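Local coordinates for oxidoreductase, NAD-binding/iron-sulfur cluster-binding protein (Nitratireductor pacificus pht-3B, PDB 6ZXU) that is a catabolic reductive dehalogenase that binds cobalamin and two 4Fe-4S clusters and probably uses them to remove halogen from its substrates, at residues Glu573-Thr576 against Lys577-Thr581; Asp442-Ser445 against Ala446-Ser449; Met463-His466 against Cys467-Met470; Asn353-Pro356 against Leu357-Thr360; Gly605-Leu608 against Ala609-Ile613. All blocks are in the same frame, centred on the assembly; numbering follows the deposited sequence.

How the contacts relate
From the N terminus the contacts run in the order 4, 2, 3, 1, 5. Each lies in one continuous stretch and closes no more than a local turn, and all five follow in series, none nested or crossed. Contact 4 ends helix 342-354; contacts 2 and 3 stand at the two ends of helix 445-469, their centres about 32 Å apart. Contact 3 meets contact 4 through Arg468, whose NH1 packs 3.3 Å from CA of Gly359. Contact 1, beside one iron-sulfur cluster, reaches contact 2 where Arg579 NH1 lies 4.2 Å from Ser449 OG, next to the cobalamin. Contact 5, on helix 603-614, touches none of the others.

Contact 1. Residues Glu573-Thr576 against Lys577-Thr581; sequences EKCT and KYRVT. With SF4 (iron/sulfur cluster), chain E.
Lys577 lays its extended chain alongside that of Glu573, both pointing the same way, and its NZ closes a salt bridge to OE2 of Glu573 at 2.9 Å. The carboxylate receives the ammonium on the anti lone pair of OE2, while its other oxygen, OE1, is held by Arg700 and Tyr680, so both oxygens are gripped and the group's rotation is fixed. A methionine in place of Lys577 would probably leave OE2 without its positive mate. Two residues after Glu573, Cys575 turns SG anti to its own N (chi1 174°) and binds an iron, SG to FE1 of the cluster at 2.3 Å. Arg579, one helical turn later, packs its aliphatic part against that ligand, with CD 3.7 Å from Cys575 SG and 3.9 Å from S4 of the cluster, before NE bonds to Cys588 O. Tyr578 comes to the cluster obliquely, CD2 being 3.8 Å from S3. Beneath these side chains the backbone keeps i to i+4 bonds, among them the straight Arg579 N to Cys575 O at 2.9 Å (179°). Cluster-binding cysteine, helix and flanking arginine together form part of a ferredoxin-like 4Fe-4S site, here adjoining the cobalamin pocket.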
loop_
_atom_site.group_PDB
_atom_site.type_symbol
_atom_site.label_atom_id
_atom_site.label_comp_id
_atom_site.label_asym_id
_atom_site.label_seq_id
_atom_site.Cartn_x
_atom_site.Cartn_y
_atom_site.Cartn_z
ATOM N N GLU A 573 -19.219 -0.265 -14.102
ATOM C CA GLU A 573 -19.263 0.808 -15.103
ATOM C C GLU A 573 -19.398 2.183 -14.443
ATOM O O GLU A 573 -18.664 3.111 -14.814
ATOM C CB GLU A 573 -20.408 0.582 -16.022
ATOM C CG GLU A 573 -20.573 1.696 -17.048
ATOM C CD GLU A 573 -21.771 1.398 -17.957
ATOM O OE1 GLU A 573 -22.498 0.352 -17.792
ATOM O OE2 GLU A 573 -21.994 2.214 -18.867
ATOM N N LYS A 574 -20.283 2.317 -13.475
ATOM C CA LYS A 574 -20.449 3.591 -12.758
ATOM C C LYS A 574 -19.203 3.959 -11.955
ATOM O O LYS A 574 -18.678 5.101 -12.087
ATOM C CB LYS A 574 -21.632 3.570 -11.850
ATOM C CG LYS A 574 -22.949 3.517 -12.568
ATOM C CD LYS A 574 -24.095 4.072 -11.736
ATOM C CE LYS A 574 -24.409 3.138 -10.617
ATOM N NZ LYS A 574 -25.685 3.453 -9.904
ATOM N N CYS A 575 -18.623 2.985 -11.235
ATOM C CA CYS A 575 -17.406 3.271 -10.495
ATOM C C CYS A 575 -16.243 3.604 -11.459
ATOM O O CYS A 575 -15.553 4.654 -11.290
ATOM C CB CYS A 575 -17.048 2.141 -9.540
ATOM S SG CYS A 575 -15.481 2.397 -8.749
ATOM N N THR A 576 -16.059 2.866 -12.531
ATOM C CA THR A 576 -14.992 3.221 -13.463
ATOM C C THR A 576 -15.111 4.652 -13.997
ATOM O O THR A 576 -14.145 5.435 -14.024
ATOM C CB THR A 576 -14.933 2.230 -14.682
ATOM O OG1 THR A 576 -14.735 0.923 -14.182
ATOM C CG2 THR A 576 -13.749 2.554 -15.569
ATOM N N LYS A 577 -16.322 5.025 -14.433
ATOM C CA LYS A 577 -16.516 6.341 -15.014
ATOM C C LYS A 577 -16.237 7.429 -13.972
ATOM O O LYS A 577 -15.569 8.430 -14.283
ATOM C CB LYS A 577 -17.938 6.468 -15.539
ATOM C CG LYS A 577 -18.065 5.820 -16.895
ATOM C CD LYS A 577 -19.523 5.762 -17.373
ATOM C CE LYS A 577 -19.556 5.537 -18.893
ATOM N NZ LYS A 577 -20.827 4.881 -19.277
ATOM N N TYR A 578 -16.697 7.261 -12.732
ATOM C CA TYR A 578 -16.404 8.245 -11.702
ATOM C C TYR A 578 -14.895 8.361 -11.438
ATOM O O TYR A 578 -14.328 9.448 -11.489
ATOM C CB TYR A 578 -17.190 7.976 -10.404
ATOM C CG TYR A 578 -17.009 9.063 -9.379
ATOM C CD1 TYR A 578 -17.668 10.274 -9.504
ATOM C CD2 TYR A 578 -16.116 8.926 -8.326
ATOM C CE1 TYR A 578 -17.466 11.313 -8.588
ATOM C CE2 TYR A 578 -15.935 9.944 -7.407
ATOM C CZ TYR A 578 -16.624 11.148 -7.534
ATOM O OH TYR A 578 -16.428 12.164 -6.624
ATOM N N ARG A 579 -14.229 7.266 -11.204
ATOM C CA ARG A 579 -12.823 7.330 -10.895
ATOM C C ARG A 579 -11.969 7.928 -12.042
ATOM O O ARG A 579 -11.069 8.738 -11.798
ATOM C CB ARG A 579 -12.302 5.937 -10.532
ATOM C CG ARG A 579 -12.904 5.340 -9.291
ATOM C CD ARG A 579 -12.210 4.057 -8.779
ATOM N NE ARG A 579 -10.935 4.357 -8.200
ATOM C CZ ARG A 579 -9.833 3.704 -8.397
ATOM N NH1 ARG A 579 -8.743 4.062 -7.758
ATOM N NH2 ARG A 579 -9.830 2.646 -9.156
ATOM N N VAL A 580 -12.236 7.515 -13.293
ATOM C CA VAL A 580 -11.449 7.942 -14.449
ATOM C C VAL A 580 -11.720 9.423 -14.768
ATOM O O VAL A 580 -10.808 10.159 -15.109
ATOM C CB VAL A 580 -11.734 7.072 -15.662
ATOM C CG1 VAL A 580 -11.133 7.623 -16.942
ATOM C CG2 VAL A 580 -11.143 5.659 -15.385
ATOM N N THR A 581 -12.978 9.815 -14.672
ATOM C CA THR A 581 -13.405 11.115 -15.201
ATOM C C THR A 581 -13.803 12.228 -14.203
ATOM O O THR A 581 -13.953 13.348 -14.611
ATOM C CB THR A 581 -14.569 11.015 -16.234
ATOM O OG1 THR A 581 -15.777 10.789 -15.561
ATOM C CG2 THR A 581 -14.365 9.932 -17.271
HETATM FE FE1 SF4 E . -15.871 3.456 -6.783
HETATM FE FE2 SF4 E . -15.433 5.665 -5.167
HETATM FE FE3 SF4 E . -15.789 3.148 -4.010
HETATM FE FE4 SF4 E . -17.884 4.478 -5.191
HETATM S S1 SF4 E . -16.717 5.102 -3.428
HETATM S S2 SF4 E . -17.295 2.314 -5.440
HETATM S S3 SF4 E . -16.810 5.520 -6.899
HETATM S S4 SF4 E . -14.176 3.773 -5.411
#

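Contact 2. Residues Asp442-Ser445 against Ala446-Ser449; sequences DWIS and ASQS
Ile444 O receives Gln448 N at 3.0 Å, and Ser445 O receives Ser449 N at 3.2 Å, opening the i to i+4 pattern of helix 445-469. The chain enters it through a type I turn from Asp442 to Ser445, and OD1 of Asp442 accepts from Ile444 N at 3.2 Å, a capping bond whose donor lies out of the carboxylate plane. Across the first turn the side chains meet where the CD1 tip of Ile444 rests 3.6 Å from CB of Ser447; CG1 anti to the backbone N (chi1 -157°) swings the tip that way. Three waters bind the polar groups. One gives a proton to Trp443 O, accepts from Ser447 N at 2.9 Å, and also bonds Ser447 OG. A second donates both to Ser445 OG and to Ser449 OG, the latter at 3.1 Å. A third accepts from Ser449 OG at 2.9 Å and donates to Ser445 O. Ser445 OG is further bonded to Gly440 O, and Gln448 NE2 to Gln430 O. Since Ser449 gives its hydroxyl proton to one water and takes one from another, this cobalamin-binding residue is probably oriented by ordered solvent as much as by its neighbours in the helix.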
loop_
_atom_site.group_PDB
_atom_site.type_symbol
_atom_site.label_atom_id
_atom_site.label_comp_id
_atom_site.label_asym_id
_atom_site.label_seq_id
_atom_site.Cartn_x
_atom_site.Cartn_y
_atom_site.Cartn_z
ATOM N N ASP A 442 -10.507 13.101 -3.384
ATOM C CA ASP A 442 -9.830 14.367 -3.627
ATOM C C ASP A 442 -8.496 14.181 -4.230
ATOM O O ASP A 442 -8.255 13.162 -4.860
ATOM C CB ASP A 442 -9.791 15.178 -2.318
ATOM C CG ASP A 442 -9.022 14.464 -1.171
ATOM O OD1 ASP A 442 -8.132 13.649 -1.455
ATOM O OD2 ASP A 442 -9.295 14.780 0.025
ATOM N N TRP A 443 -7.581 15.148 -4.070
ATOM C CA TRP A 443 -6.310 15.179 -4.807
ATOM C C TRP A 443 -5.282 14.183 -4.370
ATOM O O TRP A 443 -4.368 13.893 -5.116
ATOM C CB TRP A 443 -5.717 16.659 -4.889
ATOM C CG TRP A 443 -6.683 17.462 -5.628
ATOM C CD1 TRP A 443 -7.613 18.314 -5.135
ATOM C CD2 TRP A 443 -6.941 17.345 -7.034
ATOM N NE1 TRP A 443 -8.409 18.758 -6.166
ATOM C CE2 TRP A 443 -8.036 18.154 -7.329
ATOM C CE3 TRP A 443 -6.334 16.668 -8.062
ATOM C CZ2 TRP A 443 -8.547 18.280 -8.654
ATOM C CZ3 TRP A 443 -6.820 16.793 -9.373
ATOM C CH2 TRP A 443 -7.920 17.597 -9.650
ATOM N N ILE A 444 -5.453 13.584 -3.211
ATOM C CA ILE A 444 -4.467 12.612 -2.715
ATOM C C ILE A 444 -4.875 11.139 -2.967
ATOM O O ILE A 444 -4.132 10.235 -2.678
ATOM C CB ILE A 444 -4.179 12.881 -1.239
ATOM C CG1 ILE A 444 -2.797 12.320 -0.802
ATOM C CG2 ILE A 444 -5.258 12.315 -0.323
ATOM C CD1 ILE A 444 -1.673 12.898 -1.594
ATOM N N SER A 445 -6.097 10.916 -3.421
ATOM C CA SER A 445 -6.661 9.567 -3.457
ATOM C C SER A 445 -5.800 8.595 -4.276
ATOM O O SER A 445 -5.376 7.569 -3.775
ATOM C CB SER A 445 -8.079 9.578 -4.012
ATOM O OG SER A 445 -8.576 8.277 -4.117
ATOM N N ALA A 446 -5.497 8.975 -5.496
ATOM C CA ALA A 446 -4.697 8.135 -6.327
ATOM C C ALA A 446 -3.273 7.985 -5.805
ATOM O O ALA A 446 -2.643 6.934 -6.037
ATOM C CB ALA A 446 -4.645 8.643 -7.733
ATOM N N SER A 447 -2.748 8.988 -5.104
ATOM C CA SER A 447 -1.422 8.834 -4.489
ATOM C C SER A 447 -1.433 7.809 -3.390
ATOM O O SER A 447 -0.419 7.112 -3.174
ATOM C CB SER A 447 -0.917 10.225 -3.961
ATOM O OG SER A 447 -0.523 11.087 -5.002
ATOM N N GLN A 448 -2.544 7.655 -2.672
ATOM C CA GLN A 448 -2.674 6.578 -1.703
ATOM C C GLN A 448 -2.671 5.223 -2.368
ATOM O O GLN A 448 -1.993 4.286 -1.918
ATOM C CB GLN A 448 -3.940 6.739 -0.848
ATOM C CG GLN A 448 -3.881 7.898 0.160
ATOM C CD GLN A 448 -4.856 7.725 1.341
ATOM O OE1 GLN A 448 -5.985 8.228 1.297
ATOM N NE2 GLN A 448 -4.421 6.972 2.396
ATOM N N SER A 449 -3.371 5.099 -3.458
ATOM C CA SER A 449 -3.352 3.832 -4.262
ATOM C C SER A 449 -1.968 3.516 -4.789
ATOM O O SER A 449 -1.483 2.393 -4.669
ATOM C CB SER A 449 -4.322 3.947 -5.454
ATOM O OG SER A 449 -5.637 4.032 -5.002
HETATM O O HOH W 1 -2.958 11.760 -5.923
HETATM O O HOH W 2 -7.696 6.180 -5.937
HETATM O O HOH W 3 -7.060 5.085 -2.673
#

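Contact 3. Residues Met463-His466 against Cys467-Met470; sequences MAAH and CRRM
Cys467 N bonds to Met463 O at 3.1 Å, and Arg468 N to Ala464 O and Arg469 N to Ala465 O follow, a run of helical bonds closed by Met470 N to His466 O at 3.1 Å. That last bond is the most bent (144°), as the chain leaves the helix. Beyond the backbone, the guanidinium of Arg469 pairs with Asp76 by a salt bridge, and Arg468 NH1 bonds to Ala474 O. The Arg468 group doubles back because its chain bends at chi3 (-57°), which lays one guanidinium face over CA of Ala465, with NH2 3.6 Å from Ala465 CB and NH1 3.7 Å from Ala464 CB. The His466 ring is met by the side chains of Arg469 and Met470, three and four residues on. Met470 brings CG over one ring face, and its SD stands 4.4 Å from the ring centroid, an oblique Met-aromatic contact. Arg469 meets the ring by packing, not by a polar bond: its CD lies 3.9 Å from His466 ND1, and ring and guanidinium planes are 42° apart. ND1 is buried without a partner in the model. The ring also meets Trp163 edge-to-face, while Met463 packs on helix 376-390, Ala464 and Cys467 rest on strand 514-521, and Asp76 of helix 74-85 touches both Ala465 and His466.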
loop_
_atom_site.group_PDB
_atom_site.type_symbol
_atom_site.label_atom_id
_atom_site.label_comp_id
_atom_site.label_asym_id
_atom_site.label_seq_id
_atom_site.Cartn_x
_atom_site.Cartn_y
_atom_site.Cartn_z
ATOM N N MET A 463 10.951 -10.645 -3.831
ATOM C CA MET A 463 10.636 -11.986 -3.362
ATOM C C MET A 463 10.620 -12.993 -4.498
ATOM O O MET A 463 11.160 -14.089 -4.360
ATOM C CB MET A 463 9.323 -11.996 -2.601
ATOM C CG MET A 463 9.468 -11.319 -1.224
ATOM S SD MET A 463 7.886 -11.154 -0.392
ATOM C CE MET A 463 7.641 -12.822 0.215
ATOM N N ALA A 464 9.976 -12.670 -5.584
ATOM C CA ALA A 464 9.962 -13.511 -6.753
ATOM C C ALA A 464 11.375 -13.717 -7.306
ATOM O O ALA A 464 11.726 -14.828 -7.714
ATOM C CB ALA A 464 9.056 -12.944 -7.801
ATOM N N ALA A 465 12.209 -12.683 -7.279
ATOM C CA ALA A 465 13.631 -12.818 -7.728
ATOM C C ALA A 465 14.387 -13.767 -6.867
ATOM O O ALA A 465 15.180 -14.587 -7.370
ATOM C CB ALA A 465 14.336 -11.488 -7.746
ATOM N N HIS A 466 14.080 -13.819 -5.570
ATOM C CA HIS A 466 14.715 -14.762 -4.697
ATOM C C HIS A 466 14.293 -16.171 -4.946
ATOM O O HIS A 466 15.096 -17.100 -4.952
ATOM C CB HIS A 466 14.529 -14.395 -3.197
ATOM C CG HIS A 466 15.394 -15.198 -2.276
ATOM N ND1 HIS A 466 16.776 -15.185 -2.343
ATOM C CD2 HIS A 466 15.073 -16.015 -1.262
ATOM C CE1 HIS A 466 17.260 -15.996 -1.430
ATOM N NE2 HIS A 466 16.247 -16.519 -0.760
ATOM N N CYS A 467 13.021 -16.362 -5.202
ATOM C CA CYS A 467 12.546 -17.684 -5.620
ATOM C C CYS A 467 13.303 -18.179 -6.880
ATOM O O CYS A 467 13.637 -19.327 -6.939
ATOM C CB CYS A 467 11.012 -17.670 -5.910
ATOM S SG CYS A 467 10.031 -17.568 -4.400
ATOM N N ARG A 468 13.482 -17.302 -7.848
ATOM C CA ARG A 468 14.160 -17.655 -9.118
ATOM C C ARG A 468 15.642 -17.995 -8.830
ATOM O O ARG A 468 16.160 -18.947 -9.364
ATOM C CB ARG A 468 13.999 -16.627 -10.133
ATOM C CG ARG A 468 12.594 -16.399 -10.609
ATOM C CD ARG A 468 12.444 -15.537 -11.832
ATOM N NE ARG A 468 13.050 -14.242 -11.656
ATOM C CZ ARG A 468 12.476 -13.166 -11.150
ATOM N NH1 ARG A 468 11.228 -13.198 -10.734
ATOM N NH2 ARG A 468 13.150 -12.031 -11.071
ATOM N N ARG A 469 16.278 -17.289 -7.910
ATOM C CA ARG A 469 17.603 -17.593 -7.462
ATOM C C ARG A 469 17.712 -18.995 -6.949
ATOM O O ARG A 469 18.706 -19.685 -7.156
ATOM C CB ARG A 469 18.050 -16.587 -6.408
ATOM C CG ARG A 469 19.417 -16.825 -5.838
ATOM C CD ARG A 469 19.823 -15.807 -4.776
ATOM N NE ARG A 469 19.695 -14.394 -5.212
ATOM C CZ ARG A 469 20.547 -13.742 -6.028
ATOM N NH1 ARG A 469 21.645 -14.326 -6.593
ATOM N NH2 ARG A 469 20.289 -12.468 -6.317
ATOM N N MET A 470 16.679 -19.463 -6.292
ATOM C CA MET A 470 16.677 -20.842 -5.780
ATOM C C MET A 470 16.240 -21.896 -6.808
ATOM O O MET A 470 16.075 -23.060 -6.460
ATOM C CB MET A 470 15.757 -20.888 -4.543
ATOM C CG MET A 470 16.165 -19.937 -3.422
ATOM S SD MET A 470 15.223 -20.118 -1.898
ATOM C CE MET A 470 13.607 -19.528 -2.422
#

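Contact 4. Residues Asn353-Pro356 against Leu357-Thr360; sequences NMVP and LQGT
Helix 342-354 runs out here through a short 3-10 turn, and the contact is the local packing of that turn on the loop that follows it. The evidence is the switch to i to i+3 bonding: Leu357 N donates to Met354 O at 2.9 Å, and Gln358 N to Val355 O at 3.1 Å. Both donors stand above the plane of the accepting carbonyl, by 51° and 54°, consistent with the tighter 3-10 winding. Pro356, which has no N-H to give, sits inside the turn, and a water bridges its exit, donating to Pro356 O at 2.7 Å and accepting from Gly359 N at 2.9 Å. Among the side chains, Gln358 lies beside Val355, the two pointing the same way; its CG, anti to its own carbonyl carbon (chi1 -74°), touches Val355 O at 3.3 Å, and the flat end continues along the valine. With an alanine at Gln358 the flank of Val355 is likely to lose this cover, opening a gap beside the turn. CB of Leu357 lies 3.5 Å from Met354 O. At the positive phi of Gly359 a beta carbon would be jammed against the carbonyl of Gln358. Leu357 packs on helix 74-85, and Met354 touches Leu83 of that helix and Ala457 and Glu458 of helix 445-469. The outgoing loop then runs beside edge strand 474-477, where Gln358 and Thr360 make backbone bonds with Ser476 and Ala474.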
loop_
_atom_site.group_PDB
_atom_site.type_symbol
_atom_site.label_atom_id
_atom_site.label_comp_id
_atom_site.label_asym_id
_atom_site.label_seq_id
_atom_site.Cartn_x
_atom_site.Cartn_y
_atom_site.Cartn_z
ATOM N N ASN A 353 8.969 1.064 -14.545
ATOM C CA ASN A 353 10.200 0.381 -14.795
ATOM C C ASN A 353 10.471 -0.815 -13.975
ATOM O O ASN A 353 11.492 -1.459 -14.155
ATOM C CB ASN A 353 11.345 1.362 -14.732
ATOM C CG ASN A 353 11.300 2.326 -15.928
ATOM O OD1 ASN A 353 11.708 1.971 -17.039
ATOM N ND2 ASN A 353 10.737 3.519 -15.727
ATOM N N MET A 354 9.611 -1.119 -13.008
ATOM C CA MET A 354 9.675 -2.413 -12.337
ATOM C C MET A 354 9.048 -3.525 -13.173
ATOM O O MET A 354 9.325 -4.706 -12.955
ATOM C CB MET A 354 9.035 -2.346 -10.943
ATOM C CG MET A 354 9.923 -1.714 -9.881
ATOM S SD MET A 354 9.242 -1.820 -8.197
ATOM C CE MET A 354 7.850 -0.670 -8.265
ATOM N N VAL A 355 8.202 -3.165 -14.150
ATOM C CA VAL A 355 7.473 -4.158 -14.924
ATOM C C VAL A 355 8.432 -5.177 -15.645
ATOM O O VAL A 355 8.203 -6.393 -15.543
ATOM C CB VAL A 355 6.520 -3.529 -15.895
ATOM C CG1 VAL A 355 5.869 -4.597 -16.739
ATOM C CG2 VAL A 355 5.457 -2.735 -15.148
ATOM N N PRO A 356 9.537 -4.727 -16.241
ATOM C CA PRO A 356 10.398 -5.719 -16.918
ATOM C C PRO A 356 11.069 -6.680 -15.971
ATOM O O PRO A 356 11.593 -7.704 -16.444
ATOM C CB PRO A 356 11.464 -4.830 -17.608
ATOM C CG PRO A 356 10.757 -3.531 -17.823
ATOM C CD PRO A 356 9.944 -3.358 -16.591
ATOM N N LEU A 357 11.024 -6.391 -14.659
ATOM C CA LEU A 357 11.686 -7.234 -13.684
ATOM C C LEU A 357 10.765 -8.216 -13.017
ATOM O O LEU A 357 11.175 -8.872 -12.102
ATOM C CB LEU A 357 12.405 -6.389 -12.625
ATOM C CG LEU A 357 13.381 -5.303 -13.116
ATOM C CD1 LEU A 357 14.206 -4.787 -11.954
ATOM C CD2 LEU A 357 14.309 -5.822 -14.166
ATOM N N GLN A 358 9.513 -8.309 -13.482
ATOM C CA GLN A 358 8.459 -9.105 -12.739
ATOM C C GLN A 358 8.716 -10.596 -12.696
ATOM O O GLN A 358 8.331 -11.251 -11.762
ATOM C CB GLN A 358 7.078 -8.795 -13.288
ATOM C CG GLN A 358 6.656 -7.419 -12.817
ATOM C CD GLN A 358 5.219 -7.083 -13.141
ATOM O OE1 GLN A 358 4.418 -7.952 -13.410
ATOM N NE2 GLN A 358 4.899 -5.824 -13.134
ATOM N N GLY A 359 9.425 -11.155 -13.678
ATOM C CA GLY A 359 9.878 -12.518 -13.612
ATOM C C GLY A 359 9.435 -13.451 -14.742
ATOM O O GLY A 359 8.950 -12.997 -15.757
ATOM N N THR A 360 9.517 -14.754 -14.483
ATOM C CA THR A 360 9.496 -15.801 -15.472
ATOM C C THR A 360 8.216 -16.624 -15.400
ATOM O O THR A 360 7.639 -16.798 -14.343
ATOM C CB THR A 360 10.627 -16.849 -15.214
ATOM O OG1 THR A 360 10.533 -17.400 -13.857
ATOM C CG2 THR A 360 11.962 -16.240 -15.430
HETATM O O HOH W 4 10.961 -10.253 -15.988
#

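Contact 5. Residues Gly605-Leu608 against Ala609-Ile613; sequences GRRL and AELSI
Arg607 folds back over the helix to meet Glu610, three residues on, and the flat groups are turned 62° against each other. The guanidinium offers its edge: NE donates to OE1 of Glu610 at 2.9 Å in a nearly straight bond (168°), with the oxygen close to the guanidinium plane. The carboxylate does not return the favour, for OE1 is met from above its own plane. This one-sided fit follows from the arginine's bends at both chi2 and chi3, while the glutamate chain is extended beyond CG. CD of Arg607 also crosses Leu611 at an angle, 4.1 Å from its CG, and so helps cover the leucine's branch point. Such an i to i+3 salt bridge is a common feature of exposed helix surfaces, and helix 603-614 carries it just after the cysteine-rich iron-sulfur part of the chain, with the side chain of Ser612 about 9 Å from a cluster. Arg606 takes a different course: only its aliphatic CG comes near Glu610, 4.2 Å from OE1, and its guanidinium leaves the helix to form a salt bridge with Asp601 and a hydrogen bond with Gln25. Leu608 O is held twice by Ser612, one turn further along, by Ser612 N at 3.0 Å and by Ser612 OG at 2.7 Å. The two donors come from opposite faces of the carbonyl plane, the hydroxyl being placed there by a chi1 of -52° that sets OG beside its backbone N. Ser612 and Leu611 both rest on Ile622 of helix 619-628.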
loop_
_atom_site.group_PDB
_atom_site.type_symbol
_atom_site.label_atom_id
_atom_site.label_comp_id
_atom_site.label_asym_id
_atom_site.label_seq_id
_atom_site.Cartn_x
_atom_site.Cartn_y
_atom_site.Cartn_z
ATOM N N GLY A 605 -9.999 1.015 19.261
ATOM C CA GLY A 605 -10.254 0.624 17.929
ATOM C C GLY A 605 -10.140 -0.876 17.755
ATOM O O GLY A 605 -11.028 -1.499 17.161
ATOM N N ARG A 606 -9.111 -1.486 18.339
ATOM C CA ARG A 606 -8.993 -2.892 18.295
ATOM C C ARG A 606 -10.136 -3.587 19.003
ATOM O O ARG A 606 -10.620 -4.615 18.573
ATOM C CB ARG A 606 -7.642 -3.297 18.830
ATOM C CG ARG A 606 -7.396 -4.806 18.729
ATOM C CD ARG A 606 -7.230 -5.251 17.220
ATOM N NE ARG A 606 -5.983 -4.632 16.715
ATOM C CZ ARG A 606 -4.774 -5.147 16.895
ATOM N NH1 ARG A 606 -4.592 -6.265 17.605
ATOM N NH2 ARG A 606 -3.760 -4.486 16.429
ATOM N N ARG A 607 -10.586 -3.026 20.119
ATOM C CA ARG A 607 -11.690 -3.567 20.862
ATOM C C ARG A 607 -13.017 -3.524 20.075
ATOM O O ARG A 607 -13.799 -4.489 20.141
ATOM C CB ARG A 607 -11.818 -2.860 22.227
ATOM C CG ARG A 607 -12.936 -3.397 23.128
ATOM C CD ARG A 607 -12.945 -4.936 23.268
ATOM N NE ARG A 607 -11.644 -5.440 23.730
ATOM C CZ ARG A 607 -11.321 -5.625 25.021
ATOM N NH1 ARG A 607 -12.209 -5.380 25.977
ATOM N NH2 ARG A 607 -10.125 -6.077 25.354
ATOM N N LEU A 608 -13.286 -2.460 19.376
ATOM C CA LEU A 608 -14.477 -2.402 18.560
ATOM C C LEU A 608 -14.485 -3.451 17.481
ATOM O O LEU A 608 -15.534 -4.078 17.205
ATOM C CB LEU A 608 -14.687 -1.070 17.977
ATOM C CG LEU A 608 -15.164 0.019 18.959
ATOM C CD1 LEU A 608 -14.981 1.355 18.324
ATOM C CD2 LEU A 608 -16.619 -0.173 19.273
ATOM N N ALA A 609 -13.305 -3.768 16.941
ATOM C CA ALA A 609 -13.228 -4.876 15.980
ATOM C C ALA A 609 -13.416 -6.230 16.650
ATOM O O ALA A 609 -14.092 -7.091 16.121
ATOM C CB ALA A 609 -11.887 -4.847 15.261
ATOM N N GLU A 610 -12.781 -6.458 17.795
ATOM C CA GLU A 610 -12.978 -7.693 18.558
ATOM C C GLU A 610 -14.435 -7.932 18.873
ATOM O O GLU A 610 -14.945 -9.049 18.748
ATOM C CB GLU A 610 -12.195 -7.710 19.852
ATOM C CG GLU A 610 -10.680 -7.681 19.710
ATOM C CD GLU A 610 -9.916 -7.537 21.099
ATOM O OE1 GLU A 610 -9.818 -6.419 21.742
ATOM O OE2 GLU A 610 -9.345 -8.566 21.557
ATOM N N LEU A 611 -15.136 -6.893 19.290
ATOM C CA LEU A 611 -16.523 -7.041 19.583
ATOM C C LEU A 611 -17.310 -7.383 18.341
ATOM O O LEU A 611 -18.251 -8.168 18.426
ATOM C CB LEU A 611 -17.084 -5.772 20.254
ATOM C CG LEU A 611 -16.650 -5.412 21.647
ATOM C CD1 LEU A 611 -17.025 -3.983 22.014
ATOM C CD2 LEU A 611 -17.278 -6.385 22.617
ATOM N N SER A 612 -16.998 -6.737 17.210
ATOM C CA SER A 612 -17.693 -7.037 15.973
ATOM C C SER A 612 -17.529 -8.491 15.590
ATOM O O SER A 612 -18.462 -9.109 15.152
ATOM C CB SER A 612 -17.191 -6.146 14.842
ATOM O OG SER A 612 -17.215 -4.759 15.172
ATOM N N ILE A 613 -16.327 -9.041 15.785
ATOM C CA ILE A 613 -16.067 -10.434 15.526
ATOM C C ILE A 613 -16.758 -11.363 16.511
ATOM O O ILE A 613 -17.469 -12.279 16.083
ATOM C CB ILE A 613 -14.551 -10.683 15.490
ATOM C CG1 ILE A 613 -13.943 -9.874 14.348
ATOM C CG2 ILE A 613 -14.252 -12.148 15.306
ATOM C CD1 ILE A 613 -12.464 -9.874 14.388
#